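Local coordinates for putative snRNP Sm-like protein (Pyrococcus abyssi, PDB 1H64) that assembles into a seven-membered ring of Sm-fold subunits and probably binds RNA, as members of the snRNP Sm family generally do, at residues V19-R30 against V40-D50. Residues are numbered along the deposited sequence; the frame is centred on the assembly and turned at random.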
loop_
_atom_site.group_PDB
_atom_site.type_symbol
_atom_site.label_atom_id
_atom_site.label_comp_id
_atom_site.label_asym_id
_atom_site.label_seq_id
_atom_site.Cartn_x
_atom_site.Cartn_y
_atom_site.Cartn_z
ATOM N N VAL C 19 -3.502 -13.475 -16.995
ATOM C CA VAL C 19 -3.475 -12.701 -15.746
ATOM C C VAL C 19 -2.385 -11.640 -15.928
ATOM O O VAL C 19 -1.191 -11.967 -15.975
ATOM C CB VAL C 19 -3.147 -13.596 -14.520
ATOM C CG1 VAL C 19 -3.095 -12.745 -13.239
ATOM C CG2 VAL C 19 -4.200 -14.716 -14.379
ATOM N N ILE C 20 -2.806 -10.385 -16.052
ATOM C CA ILE C 20 -1.907 -9.253 -16.234
ATOM C C ILE C 20 -1.493 -8.666 -14.884
ATOM O O ILE C 20 -2.342 -8.291 -14.063
ATOM C CB ILE C 20 -2.579 -8.146 -17.066
ATOM C CG1 ILE C 20 -3.087 -8.721 -18.389
ATOM C CG2 ILE C 20 -1.595 -7.020 -17.338
ATOM C CD1 ILE C 20 -3.825 -7.705 -19.252
ATOM N N LEU C 21 -0.186 -8.597 -14.654
ATOM C CA LEU C 21 0.323 -8.062 -13.403
ATOM C C LEU C 21 0.695 -6.592 -13.568
ATOM O O LEU C 21 0.841 -6.099 -14.682
ATOM C CB LEU C 21 1.523 -8.896 -12.944
ATOM C CG LEU C 21 1.161 -10.388 -12.879
ATOM C CD1 LEU C 21 2.417 -11.215 -12.836
ATOM C CD2 LEU C 21 0.264 -10.670 -11.664
ATOM N N LYS C 22 0.827 -5.890 -12.448
ATOM C CA LYS C 22 1.156 -4.467 -12.459
ATOM C C LYS C 22 2.563 -4.174 -12.986
ATOM O O LYS C 22 3.211 -3.242 -12.519
ATOM C CB LYS C 22 1.017 -3.900 -11.041
ATOM C CG LYS C 22 -0.251 -4.347 -10.323
ATOM C CD LYS C 22 -0.387 -3.708 -8.940
ATOM C CE LYS C 22 -1.641 -4.194 -8.219
ATOM N NZ LYS C 22 -1.849 -3.465 -6.926
ATOM N N LYS C 23 3.028 -4.943 -13.970
ATOM C CA LYS C 23 4.379 -4.745 -14.498
ATOM C C LYS C 23 4.586 -4.973 -16.004
ATOM O O LYS C 23 5.728 -4.942 -16.476
ATOM C CB LYS C 23 5.353 -5.653 -13.739
ATOM C CG LYS C 23 5.338 -5.484 -12.223
ATOM C CD LYS C 23 6.132 -4.268 -11.777
ATOM C CE LYS C 23 7.622 -4.467 -12.022
ATOM N NZ LYS C 23 8.433 -3.330 -11.507
ATOM N N GLY C 24 3.516 -5.183 -16.767
ATOM C CA GLY C 24 3.697 -5.447 -18.191
ATOM C C GLY C 24 4.308 -6.833 -18.221
ATOM O O GLY C 24 5.030 -7.237 -19.137
ATOM N N PHE C 25 3.978 -7.549 -17.154
ATOM C CA PHE C 25 4.419 -8.896 -16.848
ATOM C C PHE C 25 3.127 -9.729 -16.750
ATOM O O PHE C 25 2.132 -9.253 -16.197
ATOM C CB PHE C 25 5.126 -8.795 -15.501
ATOM C CG PHE C 25 5.717 -10.062 -15.010
ATOM C CD1 PHE C 25 6.738 -10.688 -15.710
ATOM C CD2 PHE C 25 5.313 -10.584 -13.789
ATOM C CE1 PHE C 25 7.347 -11.815 -15.191
ATOM C CE2 PHE C 25 5.910 -11.708 -13.262
ATOM C CZ PHE C 25 6.929 -12.322 -13.958
ATOM N N GLU C 26 3.117 -10.957 -17.265
ATOM C CA GLU C 26 1.883 -11.738 -17.190
ATOM C C GLU C 26 1.973 -13.248 -17.064
ATOM O O GLU C 26 3.031 -13.843 -17.251
ATOM C CB GLU C 26 0.969 -11.382 -18.372
ATOM C CG GLU C 26 1.666 -11.192 -19.710
ATOM C CD GLU C 26 0.739 -10.608 -20.774
ATOM O OE1 GLU C 26 0.212 -9.494 -20.561
ATOM O OE2 GLU C 26 0.536 -11.254 -21.824
ATOM N N PHE C 27 0.850 -13.854 -16.693
ATOM C CA PHE C 27 0.765 -15.295 -16.572
ATOM C C PHE C 27 -0.364 -15.762 -17.472
ATOM O O PHE C 27 -1.341 -15.037 -17.681
ATOM C CB PHE C 27 0.447 -15.739 -15.146
ATOM C CG PHE C 27 1.590 -15.613 -14.185
ATOM C CD1 PHE C 27 1.587 -14.619 -13.213
ATOM C CD2 PHE C 27 2.642 -16.521 -14.211
ATOM C CE1 PHE C 27 2.611 -14.534 -12.279
ATOM C CE2 PHE C 27 3.674 -16.445 -13.277
ATOM C CZ PHE C 27 3.657 -15.449 -12.309
ATOM N N ARG C 28 -0.213 -16.961 -18.027
ATOM C CA ARG C 28 -1.256 -17.538 -18.867
ATOM C C ARG C 28 -1.367 -18.988 -18.450
ATOM O O ARG C 28 -0.359 -19.652 -18.209
ATOM C CB ARG C 28 -0.912 -17.424 -20.358
ATOM C CG ARG C 28 -0.514 -16.021 -20.783
ATOM C CD ARG C 28 -0.881 -15.735 -22.234
ATOM N NE ARG C 28 -2.328 -15.589 -22.405
ATOM C CZ ARG C 28 -2.913 -15.141 -23.510
ATOM N NH1 ARG C 28 -2.181 -14.789 -24.558
ATOM N NH2 ARG C 28 -4.233 -15.044 -23.568
ATOM N N GLY C 29 -2.598 -19.475 -18.325
ATOM C CA GLY C 29 -2.793 -20.852 -17.921
ATOM C C GLY C 29 -4.265 -21.187 -17.849
ATOM O O GLY C 29 -5.112 -20.364 -18.198
ATOM N N ARG C 30 -4.570 -22.405 -17.424
ATOM C CA ARG C 30 -5.954 -22.820 -17.314
ATOM C C ARG C 30 -6.437 -22.486 -15.903
ATOM O O ARG C 30 -5.836 -22.906 -14.919
ATOM C CB ARG C 30 -6.079 -24.328 -17.578
ATOM C CG ARG C 30 -7.517 -24.844 -17.610
ATOM C CD ARG C 30 -7.574 -26.291 -18.076
ATOM N NE ARG C 30 -6.572 -27.113 -17.410
ATOM C CZ ARG C 30 -6.794 -27.855 -16.332
ATOM N NH1 ARG C 30 -8.001 -27.896 -15.782
ATOM N NH2 ARG C 30 -5.798 -28.545 -15.791
ATOM N N VAL C 40 -5.977 -16.318 -7.602
ATOM C CA VAL C 40 -6.380 -17.336 -8.572
ATOM C C VAL C 40 -5.385 -18.480 -8.665
ATOM O O VAL C 40 -4.229 -18.352 -8.256
ATOM C CB VAL C 40 -6.592 -16.731 -9.996
ATOM C CG1 VAL C 40 -7.754 -15.729 -9.965
ATOM C CG2 VAL C 40 -5.311 -16.051 -10.493
ATOM N N VAL C 41 -5.861 -19.615 -9.175
ATOM C CA VAL C 41 -5.013 -20.792 -9.321
ATOM C C VAL C 41 -5.042 -21.186 -10.785
ATOM O O VAL C 41 -6.118 -21.327 -11.361
ATOM C CB VAL C 41 -5.531 -21.993 -8.485
ATOM C CG1 VAL C 41 -4.569 -23.169 -8.646
ATOM C CG2 VAL C 41 -5.635 -21.617 -7.004
ATOM N N LEU C 42 -3.865 -21.334 -11.389
ATOM C CA LEU C 42 -3.788 -21.725 -12.788
ATOM C C LEU C 42 -3.055 -23.057 -12.873
ATOM O O LEU C 42 -2.209 -23.365 -12.016
ATOM C CB LEU C 42 -3.003 -20.694 -13.599
ATOM C CG LEU C 42 -3.453 -19.239 -13.554
ATOM C CD1 LEU C 42 -2.527 -18.427 -14.437
ATOM C CD2 LEU C 42 -4.876 -19.111 -14.031
ATOM N N ALA C 43 -3.412 -23.845 -13.885
ATOM C CA ALA C 43 -2.773 -25.139 -14.139
ATOM C C ALA C 43 -2.029 -25.008 -15.480
ATOM O O ALA C 43 -2.457 -24.247 -16.355
ATOM C CB ALA C 43 -3.834 -26.249 -14.215
ATOM N N ASP C 44 -0.925 -25.741 -15.627
ATOM C CA ASP C 44 -0.102 -25.705 -16.847
ATOM C C ASP C 44 0.175 -24.258 -17.218
ATOM O O ASP C 44 -0.112 -23.822 -18.325
ATOM C CB ASP C 44 -0.815 -26.399 -18.018
ATOM C CG ASP C 44 -1.189 -27.837 -17.706
ATOM O OD1 ASP C 44 -0.353 -28.566 -17.125
ATOM O OD2 ASP C 44 -2.318 -28.240 -18.048
ATOM N N ALA C 45 0.764 -23.524 -16.282
ATOM C CA ALA C 45 1.028 -22.107 -16.478
ATOM C C ALA C 45 2.406 -21.742 -17.000
ATOM O O ALA C 45 3.365 -22.503 -16.869
ATOM C CB ALA C 45 0.779 -21.349 -15.155
ATOM N N GLU C 46 2.476 -20.540 -17.561
ATOM C CA GLU C 46 3.714 -19.979 -18.067
ATOM C C GLU C 46 3.776 -18.485 -17.727
ATOM O O GLU C 46 2.773 -17.767 -17.811
ATOM C CB GLU C 46 3.818 -20.193 -19.581
ATOM C CG GLU C 46 2.683 -19.598 -20.393
ATOM C CD GLU C 46 2.355 -20.426 -21.631
ATOM O OE1 GLU C 46 1.850 -21.558 -21.476
ATOM O OE2 GLU C 46 2.604 -19.949 -22.756
ATOM N N MET C 47 4.947 -18.037 -17.297
ATOM C CA MET C 47 5.148 -16.632 -16.994
ATOM C C MET C 47 5.651 -15.989 -18.278
ATOM O O MET C 47 6.618 -16.465 -18.898
ATOM C CB MET C 47 6.176 -16.469 -15.875
ATOM C CG MET C 47 6.583 -15.030 -15.630
ATOM S SD MET C 47 7.948 -14.948 -14.461
ATOM C CE MET C 47 7.148 -15.570 -12.983
ATOM N N ILE C 48 4.981 -14.927 -18.699
ATOM C CA ILE C 48 5.357 -14.230 -19.916
ATOM C C ILE C 48 5.957 -12.867 -19.590
ATOM O O ILE C 48 5.377 -12.095 -18.825
ATOM C CB ILE C 48 4.135 -14.034 -20.838
ATOM C CG1 ILE C 48 3.573 -15.403 -21.247
ATOM C CG2 ILE C 48 4.519 -13.212 -22.051
ATOM C CD1 ILE C 48 4.582 -16.309 -21.915
ATOM N N GLN C 49 7.119 -12.585 -20.174
ATOM C CA GLN C 49 7.813 -11.319 -19.963
ATOM C C GLN C 49 8.189 -10.716 -21.307
ATOM O O GLN C 49 8.968 -11.304 -22.061
ATOM C CB GLN C 49 9.084 -11.536 -19.147
ATOM C CG GLN C 49 9.875 -10.265 -18.911
ATOM C CD GLN C 49 11.366 -10.520 -18.779
ATOM O OE1 GLN C 49 12.136 -9.609 -18.475
ATOM N NE2 GLN C 49 11.782 -11.760 -19.020
ATOM N N ASP C 50 7.642 -9.544 -21.608
ATOM C CA ASP C 50 7.928 -8.877 -22.871
ATOM C C ASP C 50 7.658 -9.803 -24.052
ATOM O O ASP C 50 8.416 -9.819 -25.021
ATOM C CB ASP C 50 9.387 -8.402 -22.911
ATOM C CG ASP C 50 9.656 -7.250 -21.956
ATOM O OD1 ASP C 50 9.359 -7.385 -20.750
ATOM O OD2 ASP C 50 10.173 -6.208 -22.410
#
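Met47 touches both Phe25 and Phe27, the two rings that share its face of the sheet. Followed outward, its CB lies 3.6 Å from Phe27 CE2; CG, set anti to the backbone N (chi1 172°), turns to the CE1-CZ side of Phe25. SD comes in at the edge of that ring, 4.1 Å from its centroid and 75° off the normal, a Met-aromatic contact whose closest approach is modelled too short to be trusted. The bend at chi3 (-66°) then brings CE back to Phe27 CZ, at 3.6 Å. Val54 and Tyr57 of strand 52-57 also touch Met47, and Ile20 of a neighbouring subunit packs on it, while Leu68 of that subunit meets Phe25. With an alanine at Phe25, the ring edge beside Met47 SD would be gone, and the thioether would probably be less firmly fixed on that side, with a gap opened toward Leu68 of the neighbouring subunit. On the reverse face, Glu26 CG rests against Ile48 CB at 3.9 Å.

The backbones pair antiparallel. Glu26 and Ile48 exchange two nearly straight bonds, Ile48 N to Glu26 O measuring 2.7 Å, and Arg28 and Glu46 exchange two more. A beta bulge, with Asp44 and Ala45 facing the single Gly29, then shifts the register by one, so that Arg30 pairs with Ala43, Ala43 N reaching Arg30 O at 2.8 Å. The chain turns its corner here, at Ala43 and Asp44; on its far side Leu42 CD1 reaches Phe27 CB (4.1 Å) and Val19 CG2 (4.1 Å), with Ile62 of strand 60-62 beside Leu42. One long strand thus pairs with strands 40-42 and 45-49 on either side of a corner, the strongly bent antiparallel sheet characteristic of the Sm fold.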